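Local coordinates for gamma-glutamyl-gamma-aminobutyrate hydrolase PuuD (Escherichia coli, PDB 6VTV), which hydrolyses the gamma-glutamyl linkage of gamma-glutamyl-gamma-aminobutyrate, releasing 4-aminobutanoate and glutamate in the last step of putrescine degradation, at residues L49-L59 / D93-I103. Sequence-based numbering, arbitrary orientation.
Sequences LPHALAEPSLL and DPGRDLLSMAI
Asp-93 and the His-51 ring meet where helix 94-109 begins, a worked example of a side chain laid on a helix N-terminus. As N-cap, Asp-93 accepts a nearly straight bond from Arg-96 N to OD2 (3.1 Å), arriving from above the carboxylate plane; Asp-93 OD2 also lies 3.3 Å from His-51 CE1, and Asp-93 OD1 is hydrogen-bonded to Arg-20 N. The peptide from Gly-95 to Arg-96 lies nearly parallel to one face of the His-51 ring, offset toward its rim, with Gly-95 C 3.4 Å from His-51 ND1. Arg-96 CB touches His-51 NE2, which is hydrogen-bonded to Met-18 O. The guanidinium leads away, salt-bridged to Glu-123 and hydrogen-bonded to Pro-72 O, near but not touching the predicted nucleophile Cys-118. A chi1 of 177° swings Leu-99 CG away from its backbone N, and CD2 packs 3.5 Å from Leu-49 O and Pro-50 O in van der Waals contact. Ala-54 CB presses on the helix backbone, 3.7 Å from Leu-99 CA. Ala-102 CB touches Leu-59 CD2, and Ile-103 CD1 crosses Leu-49 CD1 (3.6 Å) nearly perpendicularly. In this class I glutamine amidotransferase-like fold, helix 94-109 thus joins the end of strand 45-49, the 3-10 turn and the start of helix 56-62, beside strand 13-23 and helix 119-127.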
# COMPACT_ATOMS: atom_id res chain seq x y z
N LEU B 49 1.88 -4.41 -0.10
CA LEU B 49 1.89 -5.36 -1.21
C LEU B 49 0.48 -5.57 -1.74
O LEU B 49 -0.36 -6.16 -1.03
CB LEU B 49 2.50 -6.69 -0.76
CG LEU B 49 3.83 -6.60 -0.02
CD1 LEU B 49 4.25 -7.97 0.50
CD2 LEU B 49 4.90 -6.00 -0.91
N PRO B 50 0.17 -5.14 -2.96
CA PRO B 50 -1.15 -5.40 -3.53
C PRO B 50 -1.34 -6.87 -3.87
O PRO B 50 -0.38 -7.63 -4.04
CB PRO B 50 -1.18 -4.54 -4.80
CG PRO B 50 0.00 -3.63 -4.70
CD PRO B 50 1.01 -4.31 -3.84
N HIS B 51 -2.61 -7.26 -3.99
CA HIS B 51 -2.96 -8.66 -4.25
C HIS B 51 -2.47 -9.14 -5.60
O HIS B 51 -2.28 -10.35 -5.78
CB HIS B 51 -4.47 -8.84 -4.14
CG HIS B 51 -5.02 -8.58 -2.77
ND1 HIS B 51 -6.37 -8.48 -2.52
CD2 HIS B 51 -4.40 -8.40 -1.58
CE1 HIS B 51 -6.56 -8.24 -1.23
NE2 HIS B 51 -5.38 -8.19 -0.64
N ALA B 52 -2.27 -8.24 -6.56
CA ALA B 52 -1.77 -8.65 -7.87
C ALA B 52 -0.36 -9.24 -7.79
O ALA B 52 0.04 -9.98 -8.70
CB ALA B 52 -1.78 -7.46 -8.84
N LEU B 53 0.39 -8.93 -6.73
CA LEU B 53 1.72 -9.48 -6.56
C LEU B 53 1.72 -10.97 -6.25
O LEU B 53 2.79 -11.58 -6.24
CB LEU B 53 2.46 -8.72 -5.45
CG LEU B 53 2.69 -7.24 -5.74
CD1 LEU B 53 3.58 -6.62 -4.68
CD2 LEU B 53 3.28 -7.06 -7.13
N ALA B 54 0.54 -11.56 -6.00
CA ALA B 54 0.46 -13.00 -5.80
C ALA B 54 0.84 -13.77 -7.06
O ALA B 54 1.05 -14.99 -6.98
CB ALA B 54 -0.95 -13.39 -5.35
N GLU B 55 0.90 -13.10 -8.20
CA GLU B 55 1.36 -13.74 -9.42
C GLU B 55 2.77 -14.29 -9.20
O GLU B 55 3.65 -13.55 -8.73
CB GLU B 55 1.34 -12.74 -10.58
CG GLU B 55 1.16 -13.36 -11.95
CD GLU B 55 2.39 -14.10 -12.42
OE1 GLU B 55 3.51 -13.59 -12.20
OE2 GLU B 55 2.25 -15.19 -13.01
N PRO B 56 3.02 -15.56 -9.51
CA PRO B 56 4.31 -16.17 -9.13
C PRO B 56 5.53 -15.46 -9.69
O PRO B 56 6.52 -15.30 -8.96
CB PRO B 56 4.19 -17.60 -9.69
CG PRO B 56 2.72 -17.87 -9.69
CD PRO B 56 2.07 -16.56 -10.04
N SER B 57 5.50 -15.02 -10.95
CA SER B 57 6.68 -14.38 -11.53
C SER B 57 6.98 -13.05 -10.86
O SER B 57 8.15 -12.67 -10.73
CB SER B 57 6.50 -14.19 -13.03
OG SER B 57 5.53 -13.20 -13.32
N LEU B 58 5.95 -12.32 -10.42
CA LEU B 58 6.18 -11.07 -9.70
C LEU B 58 6.62 -11.32 -8.27
O LEU B 58 7.48 -10.60 -7.75
CB LEU B 58 4.92 -10.21 -9.73
CG LEU B 58 4.37 -9.83 -11.11
CD1 LEU B 58 3.19 -8.88 -10.95
CD2 LEU B 58 5.45 -9.21 -11.97
N LEU B 59 6.04 -12.32 -7.61
CA LEU B 59 6.39 -12.61 -6.22
C LEU B 59 7.84 -13.04 -6.10
O LEU B 59 8.55 -12.62 -5.18
CB LEU B 59 5.46 -13.68 -5.66
CG LEU B 59 5.45 -13.85 -4.14
CD1 LEU B 59 4.87 -12.62 -3.47
CD2 LEU B 59 4.68 -15.10 -3.74
N ASP B 93 -12.20 -12.21 1.51
CA ASP B 93 -11.22 -11.46 0.72
C ASP B 93 -10.38 -12.48 -0.03
O ASP B 93 -9.24 -12.78 0.35
CB ASP B 93 -10.36 -10.56 1.61
CG ASP B 93 -9.50 -9.59 0.81
OD1 ASP B 93 -9.00 -8.61 1.41
OD2 ASP B 93 -9.32 -9.79 -0.41
N PRO B 94 -10.91 -13.05 -1.12
CA PRO B 94 -10.17 -14.09 -1.84
C PRO B 94 -8.82 -13.62 -2.37
O PRO B 94 -7.88 -14.42 -2.42
CB PRO B 94 -11.12 -14.47 -2.98
CG PRO B 94 -12.48 -14.08 -2.48
CD PRO B 94 -12.25 -12.82 -1.70
N GLY B 95 -8.71 -12.35 -2.74
CA GLY B 95 -7.43 -11.84 -3.21
C GLY B 95 -6.36 -11.86 -2.14
O GLY B 95 -5.22 -12.27 -2.39
N ARG B 96 -6.71 -11.42 -0.93
CA ARG B 96 -5.75 -11.49 0.17
C ARG B 96 -5.41 -12.93 0.52
O ARG B 96 -4.24 -13.25 0.80
CB ARG B 96 -6.30 -10.76 1.40
CG ARG B 96 -5.65 -11.22 2.70
CD ARG B 96 -5.39 -10.08 3.67
NE ARG B 96 -4.60 -10.54 4.80
CZ ARG B 96 -4.31 -9.80 5.87
NH1 ARG B 96 -4.73 -8.55 5.95
NH2 ARG B 96 -3.58 -10.32 6.85
N ASP B 97 -6.41 -13.82 0.52
CA ASP B 97 -6.15 -15.24 0.71
C ASP B 97 -5.09 -15.74 -0.25
O ASP B 97 -4.15 -16.43 0.14
CB ASP B 97 -7.45 -16.04 0.53
CG ASP B 97 -8.37 -15.96 1.73
OD1 ASP B 97 -7.99 -15.32 2.74
OD2 ASP B 97 -9.47 -16.54 1.66
N LEU B 98 -5.24 -15.40 -1.53
CA LEU B 98 -4.28 -15.84 -2.55
C LEU B 98 -2.88 -15.33 -2.23
O LEU B 98 -1.91 -16.10 -2.25
CB LEU B 98 -4.73 -15.36 -3.92
CG LEU B 98 -4.21 -16.12 -5.14
CD1 LEU B 98 -4.75 -17.54 -5.16
CD2 LEU B 98 -4.57 -15.37 -6.41
N LEU B 99 -2.75 -14.03 -1.95
CA LEU B 99 -1.43 -13.46 -1.67
C LEU B 99 -0.87 -13.99 -0.36
O LEU B 99 0.33 -14.30 -0.27
CB LEU B 99 -1.52 -11.93 -1.65
CG LEU B 99 -0.22 -11.20 -1.30
CD1 LEU B 99 0.86 -11.51 -2.32
CD2 LEU B 99 -0.45 -9.69 -1.19
N SER B 100 -1.71 -14.09 0.68
CA SER B 100 -1.23 -14.54 1.99
C SER B 100 -0.69 -15.96 1.92
O SER B 100 0.40 -16.25 2.43
CB SER B 100 -2.35 -14.43 3.02
OG SER B 100 -2.70 -13.08 3.26
N MET B 101 -1.45 -16.87 1.32
CA MET B 101 -1.00 -18.26 1.21
C MET B 101 0.30 -18.35 0.43
O MET B 101 1.22 -19.09 0.82
CB MET B 101 -2.08 -19.12 0.55
CG MET B 101 -3.37 -19.23 1.34
SD MET B 101 -3.14 -19.89 3.01
CE MET B 101 -3.75 -18.52 3.99
N ALA B 102 0.41 -17.60 -0.67
CA ALA B 102 1.61 -17.69 -1.50
C ALA B 102 2.83 -17.12 -0.78
O ALA B 102 3.91 -17.72 -0.80
CB ALA B 102 1.38 -16.97 -2.83
N ILE B 103 2.67 -15.97 -0.13
CA ILE B 103 3.83 -15.32 0.47
C ILE B 103 4.25 -16.00 1.77
O ILE B 103 5.42 -15.95 2.15
CB ILE B 103 3.56 -13.82 0.67
CG1 ILE B 103 4.88 -13.05 0.75
CG2 ILE B 103 2.72 -13.57 1.92
CD1 ILE B 103 4.75 -11.57 0.46